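Local coordinates for leucine-rich repeat protein (Bacteroides thetaiotaomicron, PDB 4ECN), which is of unknown function but, as a predicted extracellular protein built from DUF4458 domains and leucine-rich repeats, probably binds other proteins, at residues S8-V13 and Q79-T84; M48-T53 and G83-V88; I437-K442 and Y462-V467; E561-S566 and R586-F591; T598-D603 and E612-F617. All blocks are in the same frame, centred on the assembly; numbering follows the deposited sequence.

Interaction 1: S8-V13 and Q79-T84; sequences SQYGYV and QLLAGT
Y10 turns CG anti to its carbonyl carbon (chi1 -63°), while L81 swings CG anti to the backbone N (chi1 -160°). Together these torsions lay L81 CD1 over one face of the Y10 ring. The methyl carbon sits 4.3 Å from the ring centroid, a CH-pi contact. Q79 reaches the root of the same ring with an extended chain. Its NE2 lies 3.4 Å from Y10 CG, coming in obliquely, with the amide almost perpendicular to the ring. Along its length Q79 lies beside Y12, both side chains pointing the same way, and Q79 CB is 3.6 Å from Y12 CE1. K77 adds a cation-pi contact to that tyrosine.

The backbones belong to strands 10-18 and 73-81, antiparallel neighbours in the mixed sheet of the first DUF4458 domain, a family placed in the transthyretin clan. G11 and L80 form a hydrogen-bonded pair. G11 N gives L80 O an almost straight bond of 3.0 Å, and the return bond from L80 N to G11 O is weak. L80 O also lies at the edge of the Y10 ring, 3.4 Å from CD2. Where the strand ends, A82 N donates to Q9 O over 3.2 Å, in the carbonyl plane. L80 points to the face of the sheet away from Q79 and Y12. There its CD1 lies 4.1 Å from V13 CG2, and V113 of strand 110-113 packs on both residues.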
# COMPACT_ATOMS: atom_id res chain seq x y z
N SER A 8 46.50 -8.30 40.42
CA SER A 8 45.35 -9.19 40.60
C SER A 8 44.07 -8.60 39.96
O SER A 8 43.10 -9.32 39.72
CB SER A 8 45.11 -9.46 42.09
N GLN A 9 44.09 -7.28 39.71
CA GLN A 9 42.99 -6.51 39.12
C GLN A 9 43.35 -6.10 37.68
O GLN A 9 42.52 -5.57 36.95
CB GLN A 9 42.70 -5.24 39.98
CG GLN A 9 42.72 -5.40 41.52
CD GLN A 9 44.11 -5.42 42.18
OE1 GLN A 9 45.13 -5.05 41.58
NE2 GLN A 9 44.17 -5.84 43.44
N TYR A 10 44.63 -6.34 37.30
CA TYR A 10 45.24 -5.96 36.03
C TYR A 10 45.45 -7.14 35.07
O TYR A 10 45.51 -8.31 35.48
CB TYR A 10 46.60 -5.30 36.28
CG TYR A 10 46.54 -4.01 37.06
CD1 TYR A 10 46.59 -4.01 38.46
CD2 TYR A 10 46.46 -2.78 36.42
CE1 TYR A 10 46.53 -2.82 39.19
CE2 TYR A 10 46.39 -1.58 37.13
CZ TYR A 10 46.43 -1.61 38.52
OH TYR A 10 46.37 -0.44 39.24
N GLY A 11 45.61 -6.78 33.79
CA GLY A 11 45.88 -7.66 32.66
C GLY A 11 46.94 -7.09 31.74
O GLY A 11 47.64 -6.15 32.13
N TYR A 12 47.11 -7.66 30.54
CA TYR A 12 48.15 -7.20 29.62
C TYR A 12 47.68 -7.17 28.18
O TYR A 12 46.78 -7.92 27.80
CB TYR A 12 49.41 -8.08 29.72
CG TYR A 12 50.08 -8.00 31.08
CD1 TYR A 12 51.05 -7.04 31.35
CD2 TYR A 12 49.70 -8.87 32.11
CE1 TYR A 12 51.63 -6.95 32.61
CE2 TYR A 12 50.26 -8.75 33.38
CZ TYR A 12 51.23 -7.80 33.62
OH TYR A 12 51.79 -7.70 34.87
N VAL A 13 48.26 -6.25 27.40
CA VAL A 13 47.98 -6.04 25.98
C VAL A 13 49.31 -5.90 25.25
O VAL A 13 50.28 -5.39 25.80
CB VAL A 13 47.07 -4.81 25.69
CG1 VAL A 13 46.66 -4.75 24.22
CG2 VAL A 13 45.83 -4.84 26.56
N GLN A 79 50.63 -3.16 30.92
CA GLN A 79 49.77 -3.45 32.06
C GLN A 79 48.68 -2.40 32.17
O GLN A 79 48.98 -1.21 32.26
CB GLN A 79 50.55 -3.57 33.36
CG GLN A 79 49.73 -4.16 34.51
CD GLN A 79 50.55 -4.37 35.76
OE1 GLN A 79 51.80 -4.40 35.74
NE2 GLN A 79 49.87 -4.57 36.87
N LEU A 80 47.42 -2.84 32.12
CA LEU A 80 46.24 -1.99 32.23
C LEU A 80 45.26 -2.59 33.18
O LEU A 80 45.32 -3.80 33.41
CB LEU A 80 45.58 -1.79 30.86
CG LEU A 80 46.32 -0.96 29.82
CD1 LEU A 80 45.74 -1.19 28.44
CD2 LEU A 80 46.29 0.51 30.17
N LEU A 81 44.34 -1.79 33.71
CA LEU A 81 43.33 -2.33 34.60
C LEU A 81 42.23 -2.97 33.75
O LEU A 81 41.83 -2.41 32.73
CB LEU A 81 42.77 -1.25 35.54
CG LEU A 81 42.07 -1.80 36.80
CD1 LEU A 81 42.59 -1.12 38.07
CD2 LEU A 81 40.53 -1.81 36.65
N ALA A 82 41.80 -4.17 34.17
CA ALA A 82 40.80 -4.98 33.46
C ALA A 82 39.51 -4.19 33.18
O ALA A 82 38.89 -3.66 34.10
CB ALA A 82 40.48 -6.23 34.26
N GLY A 83 39.16 -4.11 31.90
CA GLY A 83 37.98 -3.41 31.40
C GLY A 83 38.04 -3.12 29.91
O GLY A 83 39.04 -3.41 29.26
N THR A 84 36.96 -2.54 29.36
CA THR A 84 36.91 -2.22 27.93
C THR A 84 37.55 -0.84 27.69
O THR A 84 37.34 0.09 28.47
CB THR A 84 35.47 -2.28 27.38
OG1 THR A 84 34.77 -3.38 27.97
CG2 THR A 84 35.44 -2.39 25.85

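Interaction 2: M48-T53 and G83-V88; sequences MTHNGT and GTYKIV
H50 and Y85 stack face to face. Their centroids are 4.5 Å apart and the planes differ by 15°. H50 CB also lies over the Y85 face, 4.0 Å from the centroid, as a CH-pi contact. M48, a selenomethionine, brings SE obliquely to the same ring, 4.1 Å from Y85 CD2, a Met-aromatic contact.

Among the polar contacts, H50 ND1 donates to T84 O over 2.7 Å. The H50 CG stands anti to the backbone N (chi1 175°), which carries the imidazole across to this carbonyl. K86 O takes two bonds from T49, one from the backbone N at 2.9 Å and one from OG1 at 3.2 Å. K86 N returns a bond of 3.0 Å to T49 O. This is the antiparallel pairing of strands 43-49 and 83-93 in the DUF4458 sheet.

Apolar contact is lighter. T49 CG2 meets V88 CG2 at 3.7 Å, on the side where T49 and K86 point.

The Y85 hydroxyl is bonded to L81 O, so both ends of the stack are tied to backbone carbonyls. The ND1 bond should fix the rotation of the imidazole and is consistent with a proton on ND1.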
# COMPACT_ATOMS: atom_id res chain seq x y z
N MSE A 48 44.13 5.83 23.86
CA MSE A 48 42.92 5.10 24.27
C MSE A 48 42.01 5.92 25.16
O MSE A 48 42.45 6.91 25.74
CB MSE A 48 43.31 3.84 25.05
CG MSE A 48 43.88 2.72 24.22
SE MSE A 48 44.81 1.48 25.39
CE MSE A 48 46.44 2.58 25.76
N THR A 49 40.76 5.44 25.33
CA THR A 49 39.76 6.04 26.21
C THR A 49 39.06 4.93 27.02
O THR A 49 38.55 3.97 26.44
CB THR A 49 38.74 6.88 25.42
OG1 THR A 49 38.15 6.08 24.40
CG2 THR A 49 39.34 8.14 24.82
N HIS A 50 39.07 5.06 28.36
CA HIS A 50 38.43 4.12 29.29
C HIS A 50 37.58 4.92 30.28
O HIS A 50 38.11 5.46 31.26
CB HIS A 50 39.47 3.23 30.01
CG HIS A 50 38.92 2.31 31.07
ND1 HIS A 50 38.01 1.30 30.76
CD2 HIS A 50 39.22 2.23 32.39
CE1 HIS A 50 37.76 0.67 31.90
NE2 HIS A 50 38.47 1.19 32.90
N ASN A 51 36.25 4.99 30.00
CA ASN A 51 35.22 5.70 30.77
C ASN A 51 35.67 7.15 31.04
O ASN A 51 35.95 7.54 32.19
CB ASN A 51 34.88 4.95 32.08
CG ASN A 51 34.19 3.61 31.89
OD1 ASN A 51 34.83 2.55 31.81
ND2 ASN A 51 32.87 3.62 31.87
N GLY A 52 35.80 7.92 29.95
CA GLY A 52 36.19 9.32 29.97
C GLY A 52 37.62 9.66 30.37
O GLY A 52 37.90 10.82 30.70
N THR A 53 38.54 8.67 30.37
CA THR A 53 39.95 8.91 30.69
C THR A 53 40.73 8.78 29.36
O THR A 53 41.16 7.68 29.01
CB THR A 53 40.45 7.97 31.83
OG1 THR A 53 39.56 8.02 32.94
CG2 THR A 53 41.87 8.32 32.29
N GLY A 83 39.16 -4.11 31.90
CA GLY A 83 37.98 -3.41 31.40
C GLY A 83 38.04 -3.12 29.91
O GLY A 83 39.04 -3.41 29.26
N THR A 84 36.96 -2.54 29.36
CA THR A 84 36.91 -2.22 27.93
C THR A 84 37.55 -0.84 27.69
O THR A 84 37.34 0.09 28.47
CB THR A 84 35.47 -2.28 27.38
OG1 THR A 84 34.77 -3.38 27.97
CG2 THR A 84 35.44 -2.39 25.85
N TYR A 85 38.36 -0.77 26.63
CA TYR A 85 39.09 0.40 26.14
C TYR A 85 38.79 0.64 24.67
O TYR A 85 38.62 -0.32 23.91
CB TYR A 85 40.61 0.20 26.33
CG TYR A 85 41.10 0.15 27.75
CD1 TYR A 85 40.90 -0.99 28.53
CD2 TYR A 85 41.91 1.15 28.27
CE1 TYR A 85 41.39 -1.07 29.84
CE2 TYR A 85 42.43 1.07 29.56
CZ TYR A 85 42.17 -0.04 30.34
OH TYR A 85 42.67 -0.13 31.62
N LYS A 86 38.76 1.91 24.26
CA LYS A 86 38.54 2.25 22.87
C LYS A 86 39.78 2.97 22.37
O LYS A 86 40.16 3.99 22.95
CB LYS A 86 37.26 3.08 22.67
CG LYS A 86 36.89 3.30 21.18
CD LYS A 86 35.88 4.44 20.92
CE LYS A 86 36.46 5.83 21.13
NZ LYS A 86 35.46 6.88 20.82
N ILE A 87 40.45 2.41 21.34
CA ILE A 87 41.63 3.00 20.68
C ILE A 87 41.13 4.18 19.84
O ILE A 87 40.17 4.01 19.08
CB ILE A 87 42.42 1.97 19.81
CG1 ILE A 87 42.74 0.66 20.56
CG2 ILE A 87 43.68 2.59 19.19
CD1 ILE A 87 43.07 -0.54 19.60
N VAL A 88 41.75 5.36 20.01
CA VAL A 88 41.38 6.56 19.26
C VAL A 88 42.24 6.62 17.98
O VAL A 88 41.74 6.89 16.88
CB VAL A 88 41.48 7.87 20.09
CG1 VAL A 88 40.81 9.03 19.37
CG2 VAL A 88 40.86 7.69 21.47

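Interaction 3: I437-K442 and Y462-V467; sequences ITFISK and YDNIAV
F439 and N464 meet at about a right angle. F439 carries CG anti to the backbone N (chi1 -171°), and this turns one face of its ring toward the N464 backbone. N464 O stands above that face near the rim, 3.9 Å from CD1. N464 CB is 4.0 Å from the same ring atom. R338 makes a cation-pi contact with F439 as well. The carbonyl of N464 is used again: I440 N donates to it over 3.0 Å, almost in line with the carbonyl bond. On the same edge I440 O accepts A466 N at 2.8 Å, a bent bond with the donor tilted from the carbonyl plane.

These two bonds make a single bridge between I440 and I465. It joins strand 436-440, which pairs with strand 338-339 in a small parallel sheet, to the loop that follows strand 452-456 of the long leucine-rich repeat sheet. A water accepts from V467 N and gives a weak bond to I440 O, so it links the two segments beside the bridge.

K442 places CG between its backbone N and carbonyl carbon (chi1 63°), then bends at chi3 and chi4. This lays the chain along the A466 and V467 carbonyls. K442 CB lies 3.5 Å from A466 O and K442 CD 3.4 Å from V467 O. The amine end belongs to a cation-pi contact with W469. A466 CB packs against S441 O at 3.8 Å.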
# COMPACT_ATOMS: atom_id res chain seq x y z
N ILE A 437 6.18 -2.55 14.34
CA ILE A 437 5.92 -1.34 15.14
C ILE A 437 4.97 -1.74 16.28
O ILE A 437 3.80 -2.02 16.02
CB ILE A 437 5.36 -0.15 14.29
CG1 ILE A 437 6.34 0.26 13.16
CG2 ILE A 437 5.02 1.04 15.19
CD1 ILE A 437 5.83 1.34 12.17
N THR A 438 5.48 -1.78 17.52
CA THR A 438 4.72 -2.25 18.69
C THR A 438 4.17 -1.12 19.59
O THR A 438 3.41 -1.41 20.51
CB THR A 438 5.59 -3.19 19.56
OG1 THR A 438 6.92 -2.65 19.74
CG2 THR A 438 5.68 -4.60 18.98
N PHE A 439 4.50 0.15 19.29
CA PHE A 439 4.06 1.27 20.12
C PHE A 439 4.02 2.59 19.33
O PHE A 439 4.91 2.87 18.53
CB PHE A 439 5.04 1.43 21.33
CG PHE A 439 4.59 2.42 22.37
CD1 PHE A 439 3.77 2.03 23.42
CD2 PHE A 439 4.94 3.77 22.28
CE1 PHE A 439 3.31 2.95 24.36
CE2 PHE A 439 4.46 4.69 23.21
CZ PHE A 439 3.66 4.28 24.25
N ILE A 440 3.00 3.42 19.62
CA ILE A 440 2.85 4.75 19.04
C ILE A 440 2.71 5.77 20.17
O ILE A 440 1.70 5.75 20.86
CB ILE A 440 1.65 4.87 18.04
CG1 ILE A 440 1.51 3.69 17.04
CG2 ILE A 440 1.64 6.24 17.36
CD1 ILE A 440 2.51 3.62 15.92
N SER A 441 3.72 6.67 20.35
CA SER A 441 3.73 7.76 21.34
C SER A 441 2.45 8.61 21.30
O SER A 441 1.93 8.83 20.21
CB SER A 441 4.92 8.68 21.09
OG SER A 441 4.84 9.86 21.88
N LYS A 442 1.97 9.14 22.45
CA LYS A 442 0.77 10.00 22.41
C LYS A 442 1.13 11.45 21.89
O LYS A 442 0.21 12.26 21.69
CB LYS A 442 0.02 10.06 23.76
CG LYS A 442 0.77 10.67 24.93
CD LYS A 442 -0.02 10.57 26.25
CE LYS A 442 -1.13 11.58 26.47
NZ LYS A 442 -0.60 12.91 26.88
N TYR A 462 -4.40 -2.42 21.06
CA TYR A 462 -5.18 -1.17 20.97
C TYR A 462 -4.79 -0.11 22.04
O TYR A 462 -5.04 1.08 21.84
CB TYR A 462 -6.69 -1.47 21.07
CG TYR A 462 -7.23 -1.66 22.47
CD1 TYR A 462 -7.25 -2.92 23.07
CD2 TYR A 462 -7.78 -0.60 23.18
CE1 TYR A 462 -7.77 -3.11 24.36
CE2 TYR A 462 -8.30 -0.77 24.46
CZ TYR A 462 -8.29 -2.02 25.05
OH TYR A 462 -8.81 -2.15 26.32
N ASP A 463 -4.21 -0.55 23.16
CA ASP A 463 -3.86 0.30 24.30
C ASP A 463 -2.46 0.93 24.13
O ASP A 463 -2.01 1.71 24.99
CB ASP A 463 -3.93 -0.53 25.61
CG ASP A 463 -3.14 -1.84 25.61
OD1 ASP A 463 -3.46 -2.73 24.78
OD2 ASP A 463 -2.28 -2.01 26.50
N ASN A 464 -1.78 0.61 23.02
CA ASN A 464 -0.45 1.12 22.73
C ASN A 464 -0.45 2.08 21.55
O ASN A 464 0.62 2.52 21.12
CB ASN A 464 0.48 -0.04 22.46
CG ASN A 464 0.93 -0.69 23.74
OD1 ASN A 464 0.73 -0.17 24.83
ND2 ASN A 464 1.60 -1.82 23.62
N ILE A 465 -1.66 2.46 21.07
CA ILE A 465 -1.82 3.38 19.95
C ILE A 465 -2.15 4.76 20.51
O ILE A 465 -3.33 5.06 20.78
CB ILE A 465 -2.88 2.93 18.89
CG1 ILE A 465 -2.77 1.43 18.54
CG2 ILE A 465 -2.80 3.81 17.64
CD1 ILE A 465 -3.97 0.89 17.81
N ALA A 466 -1.11 5.61 20.67
CA ALA A 466 -1.13 7.01 21.11
C ALA A 466 -1.92 7.22 22.41
O ALA A 466 -2.69 8.18 22.54
CB ALA A 466 -1.70 7.89 20.01
N VAL A 467 -1.66 6.34 23.39
CA VAL A 467 -2.29 6.36 24.71
C VAL A 467 -1.29 6.92 25.77
O VAL A 467 -1.72 7.61 26.71
CB VAL A 467 -2.77 4.92 25.06
CG1 VAL A 467 -3.25 4.80 26.51
CG2 VAL A 467 -3.84 4.45 24.10
O HOH W 1 0.35 4.47 23.64

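Interaction 4: E561-S566 and R586-F591; sequences EEFPAS and RHLEAF
E562 OE2 is gripped by both terminal nitrogens of R586. NH1 binds it at 2.8 Å, from above the carboxylate plane, and NH2 adds a weak bond. The same NH2 makes a salt bridge of 2.9 Å to E561 OE1, using that oxygen's anti lone pair. R586 sets CG between its backbone N and carbonyl carbon (chi1 62°) and bends at chi3, which folds the guanidinium back over to the two glutamates. Both carboxylates come to its edge, with their planes steeply turned from it.

E589 ties the other end. It bends at chi2 (-91°) so that OE1 accepts S566 N at 2.9 Å, at the start of helix 566-569. Its OE2 takes H587 NE2 at 2.8 Å, in the imidazole plane. S566 OG donates to A590 O over 2.8 Å.

Midway along the segment F563 turns its ring to the interior. L588 CD2 sits over the centre of its ring, 3.5 Å from the centroid, and F591 CE2 meets its edge. W537 of helix 530-542 adds an edge-to-face contact. F563 N bonds to H587 O at 2.9 Å.

Matched positions such as E562 and H587 are 25 residues apart, and the segments run in similar directions, as matching stretches of consecutive coils in a leucine-rich repeat solenoid do. E562 OE1 is also salt-bridged to K534, so its carboxylate lies between two cationic side chains and is probably ionised. The network should pin adjacent coils together at the partly exposed side, while the phenylalanine and leucine fill the inside.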
# COMPACT_ATOMS: atom_id res chain seq x y z
N GLU A 561 -21.27 -10.10 12.70
CA GLU A 561 -22.37 -11.04 12.45
C GLU A 561 -23.73 -10.29 12.38
O GLU A 561 -24.63 -10.69 11.63
CB GLU A 561 -22.40 -12.15 13.51
CG GLU A 561 -21.23 -13.13 13.42
CD GLU A 561 -21.09 -14.20 14.49
OE1 GLU A 561 -22.09 -14.51 15.19
OE2 GLU A 561 -19.98 -14.76 14.61
N GLU A 562 -23.84 -9.17 13.13
CA GLU A 562 -25.03 -8.31 13.23
C GLU A 562 -24.70 -6.81 13.08
O GLU A 562 -23.76 -6.32 13.71
CB GLU A 562 -25.72 -8.50 14.62
CG GLU A 562 -26.28 -9.88 14.91
CD GLU A 562 -26.63 -10.15 16.36
OE1 GLU A 562 -27.25 -9.27 17.01
OE2 GLU A 562 -26.33 -11.26 16.84
N PHE A 563 -25.54 -6.07 12.33
CA PHE A 563 -25.42 -4.63 12.21
C PHE A 563 -25.91 -3.95 13.48
O PHE A 563 -26.90 -4.42 14.04
CB PHE A 563 -26.22 -4.11 11.01
CG PHE A 563 -25.48 -3.92 9.71
CD1 PHE A 563 -24.55 -4.87 9.27
CD2 PHE A 563 -25.79 -2.87 8.86
CE1 PHE A 563 -23.87 -4.70 8.06
CE2 PHE A 563 -25.13 -2.72 7.64
CZ PHE A 563 -24.16 -3.62 7.26
N PRO A 564 -25.29 -2.82 13.92
CA PRO A 564 -25.82 -2.10 15.09
C PRO A 564 -27.29 -1.71 14.93
O PRO A 564 -27.78 -1.65 13.81
CB PRO A 564 -24.95 -0.83 15.14
CG PRO A 564 -23.68 -1.20 14.45
CD PRO A 564 -24.11 -2.12 13.36
N ALA A 565 -27.98 -1.41 16.05
CA ALA A 565 -29.37 -0.95 16.09
C ALA A 565 -29.60 0.18 15.09
O ALA A 565 -28.77 1.09 14.97
CB ALA A 565 -29.69 -0.47 17.49
N SER A 566 -30.71 0.09 14.33
CA SER A 566 -31.07 1.06 13.29
C SER A 566 -31.01 2.51 13.81
O SER A 566 -30.40 3.36 13.15
CB SER A 566 -32.46 0.78 12.75
OG SER A 566 -32.81 1.77 11.81
N ARG A 586 -25.25 -11.82 9.20
CA ARG A 586 -26.48 -12.60 9.08
C ARG A 586 -27.71 -11.70 9.31
O ARG A 586 -28.83 -12.14 9.02
CB ARG A 586 -26.50 -13.81 10.06
CG ARG A 586 -26.46 -13.45 11.55
CD ARG A 586 -26.67 -14.63 12.50
NE ARG A 586 -25.68 -14.62 13.59
CZ ARG A 586 -25.83 -13.96 14.73
NH1 ARG A 586 -26.96 -13.30 14.98
NH2 ARG A 586 -24.87 -13.98 15.64
N HIS A 587 -27.51 -10.47 9.86
CA HIS A 587 -28.61 -9.56 10.17
C HIS A 587 -28.27 -8.07 9.89
O HIS A 587 -27.39 -7.50 10.55
CB HIS A 587 -29.01 -9.72 11.65
CG HIS A 587 -30.11 -8.79 12.07
ND1 HIS A 587 -31.44 -9.02 11.70
CD2 HIS A 587 -30.05 -7.65 12.79
CE1 HIS A 587 -32.13 -8.01 12.21
NE2 HIS A 587 -31.34 -7.16 12.87
N LEU A 588 -29.05 -7.44 8.99
CA LEU A 588 -28.94 -6.01 8.65
C LEU A 588 -29.94 -5.14 9.40
O LEU A 588 -31.06 -5.56 9.69
CB LEU A 588 -29.18 -5.78 7.14
CG LEU A 588 -28.19 -6.35 6.14
CD1 LEU A 588 -28.65 -6.05 4.75
CD2 LEU A 588 -26.82 -5.80 6.32
N GLU A 589 -29.55 -3.89 9.65
CA GLU A 589 -30.41 -2.86 10.23
C GLU A 589 -30.41 -1.70 9.27
O GLU A 589 -29.40 -1.48 8.60
CB GLU A 589 -29.97 -2.47 11.65
CG GLU A 589 -30.21 -3.55 12.69
CD GLU A 589 -31.54 -3.51 13.41
OE1 GLU A 589 -32.01 -2.39 13.73
OE2 GLU A 589 -32.06 -4.59 13.76
N ALA A 590 -31.51 -1.00 9.14
CA ALA A 590 -31.56 0.08 8.16
C ALA A 590 -30.88 1.37 8.66
O ALA A 590 -30.82 1.61 9.86
CB ALA A 590 -33.01 0.38 7.81
N PHE A 591 -30.36 2.17 7.70
CA PHE A 591 -29.82 3.52 7.87
C PHE A 591 -30.94 4.55 7.69
O PHE A 591 -30.92 5.63 8.27
CB PHE A 591 -28.70 3.79 6.86
CG PHE A 591 -27.42 3.05 7.09
CD1 PHE A 591 -26.45 3.54 7.95
CD2 PHE A 591 -27.16 1.87 6.41
CE1 PHE A 591 -25.26 2.84 8.17
CE2 PHE A 591 -25.97 1.17 6.62
CZ PHE A 591 -25.03 1.66 7.51

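Interaction 5: T598-D603 and E612-F617; sequences TDLKLD and EDFCAF
L600 faces F614, C615 and F617 from strand 596-601. Its CB already points toward the 612-617 segment, and CG stands anti to the backbone N (chi1 176°). With chi2 at 65°, the fork then spreads its two methyls among the partners. CB and CG serve as the stalk, and the methyls do the touching. CD1 lies at the edge of the F614 ring, in its plane, 3.8 Å from CE2. CD2 approaches the same CE2 obliquely at 3.7 Å. It also reaches the edge of the F617 ring, 4.0 Å from CE1, and lies 4.3 Å from C615 SG. One methyl thus touches three residues.

L602, two residues on, points the same way as L600 and meets F614 head-on. Its CD1, oblique to the ring, is 4.1 Å from F614 CE2. F614 holds CG anti to the backbone N (chi1 -177°), which sends the ring inward between the two leucines and F591, its edge-to-face partner. F617 meets the F638 ring further along.

The contact is buried and apolar. K601 and D599, which alternate with the leucines, face the other way and are salt-bridged to D393 and K388. Just after the leucines in the chain, N605 ND2 bonds to L602 O. Leucines at 597, 600 and 602 followed by asparagine at 605 match the LxxLxLxxN consensus, and their packing against the returning part of the coil is the core of a leucine-rich repeat.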
# COMPACT_ATOMS: atom_id res chain seq x y z
N THR A 598 -23.25 6.38 -2.20
CA THR A 598 -22.69 6.34 -3.56
C THR A 598 -22.15 4.95 -3.79
O THR A 598 -22.20 4.42 -4.91
CB THR A 598 -21.62 7.41 -3.80
OG1 THR A 598 -22.07 8.71 -3.37
CG2 THR A 598 -21.19 7.48 -5.24
N ASP A 599 -21.62 4.34 -2.71
CA ASP A 599 -21.03 3.02 -2.79
C ASP A 599 -21.51 2.16 -1.66
O ASP A 599 -21.53 2.58 -0.51
CB ASP A 599 -19.49 3.10 -2.77
CG ASP A 599 -18.88 3.47 -4.12
OD1 ASP A 599 -18.84 2.58 -5.01
OD2 ASP A 599 -18.37 4.62 -4.25
N LEU A 600 -21.88 0.93 -2.00
CA LEU A 600 -22.33 -0.06 -1.03
C LEU A 600 -21.84 -1.40 -1.50
O LEU A 600 -22.14 -1.79 -2.63
CB LEU A 600 -23.86 -0.01 -0.83
CG LEU A 600 -24.49 -1.04 0.08
CD1 LEU A 600 -24.03 -0.87 1.52
CD2 LEU A 600 -26.00 -1.01 -0.04
N LYS A 601 -21.01 -2.05 -0.68
CA LYS A 601 -20.41 -3.36 -0.96
C LYS A 601 -20.72 -4.29 0.21
O LYS A 601 -20.12 -4.17 1.28
CB LYS A 601 -18.90 -3.23 -1.20
CG LYS A 601 -18.46 -2.36 -2.39
CD LYS A 601 -18.80 -2.96 -3.78
CE LYS A 601 -18.29 -2.04 -4.86
NZ LYS A 601 -18.42 -2.64 -6.21
N LEU A 602 -21.72 -5.17 0.03
CA LEU A 602 -22.13 -6.11 1.08
C LEU A 602 -21.79 -7.55 0.69
O LEU A 602 -22.21 -8.48 1.38
CB LEU A 602 -23.64 -5.97 1.35
CG LEU A 602 -24.13 -4.64 1.98
CD1 LEU A 602 -25.62 -4.50 1.86
CD2 LEU A 602 -23.70 -4.49 3.43
N ASP A 603 -20.95 -7.74 -0.36
CA ASP A 603 -20.56 -9.05 -0.88
C ASP A 603 -19.91 -9.95 0.15
O ASP A 603 -19.29 -9.48 1.10
CB ASP A 603 -19.60 -8.89 -2.05
CG ASP A 603 -20.02 -7.84 -3.05
OD1 ASP A 603 -19.74 -6.65 -2.80
OD2 ASP A 603 -20.61 -8.21 -4.09
N GLU A 612 -36.37 -2.88 3.24
CA GLU A 612 -36.94 -2.04 2.15
C GLU A 612 -36.53 -0.54 2.34
O GLU A 612 -36.55 0.24 1.37
CB GLU A 612 -38.49 -2.20 2.07
CG GLU A 612 -39.11 -1.89 0.71
CD GLU A 612 -40.37 -2.65 0.26
OE1 GLU A 612 -40.51 -3.84 0.62
OE2 GLU A 612 -41.14 -2.09 -0.55
N ASP A 613 -36.06 -0.19 3.56
CA ASP A 613 -35.58 1.13 3.99
C ASP A 613 -34.08 1.09 4.37
O ASP A 613 -33.63 1.99 5.09
CB ASP A 613 -36.43 1.61 5.19
CG ASP A 613 -36.45 0.71 6.44
OD1 ASP A 613 -36.09 -0.48 6.32
OD2 ASP A 613 -36.90 1.19 7.52
N PHE A 614 -33.30 0.07 3.88
CA PHE A 614 -31.87 -0.09 4.22
C PHE A 614 -31.15 1.23 4.08
O PHE A 614 -30.50 1.67 5.03
CB PHE A 614 -31.18 -1.18 3.37
CG PHE A 614 -29.73 -1.39 3.79
CD1 PHE A 614 -29.41 -1.98 5.01
CD2 PHE A 614 -28.68 -0.96 2.97
CE1 PHE A 614 -28.08 -2.14 5.41
CE2 PHE A 614 -27.35 -1.13 3.37
CZ PHE A 614 -27.06 -1.71 4.59
N CYS A 615 -31.28 1.86 2.90
CA CYS A 615 -30.73 3.18 2.57
C CYS A 615 -31.33 3.68 1.26
O CYS A 615 -32.21 3.05 0.66
CB CYS A 615 -29.20 3.15 2.49
SG CYS A 615 -28.56 2.32 1.01
N ALA A 616 -30.82 4.84 0.85
CA ALA A 616 -31.06 5.55 -0.39
C ALA A 616 -29.73 5.64 -1.14
O ALA A 616 -28.69 5.28 -0.57
CB ALA A 616 -31.64 6.91 -0.11
N PHE A 617 -29.75 6.10 -2.39
CA PHE A 617 -28.54 6.17 -3.19
C PHE A 617 -28.42 7.53 -3.86
O PHE A 617 -29.43 8.20 -4.06
CB PHE A 617 -28.53 5.05 -4.24
CG PHE A 617 -28.59 3.66 -3.64
CD1 PHE A 617 -27.44 3.04 -3.15
CD2 PHE A 617 -29.81 2.98 -3.55
CE1 PHE A 617 -27.51 1.77 -2.56
CE2 PHE A 617 -29.87 1.70 -2.99
CZ PHE A 617 -28.72 1.10 -2.49

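Overall arrangement
Interactions 1 and 2 lie in one DUF4458 domain, with centres 12 Å apart. They share G83 and T84 and touch where L80 CB meets Y85 OH at 3.4 Å. Interactions 4 and 5 form a second pair in the leucine-rich repeats, also 12 Å apart between centres. There F591 N probably bonds to F614 O at 2.7 Å, and F563 packs on F614, so the two interiors are continuous. Interaction 3 stands alone between these pairs, its centre about 39 Å from that of interaction 2 and about 31 Å from that of interaction 4. The centres of interactions 1 and 5 are about 79 Å apart. The sodium ion, bound at Q314 and V317, involves none of the five contacts' residues.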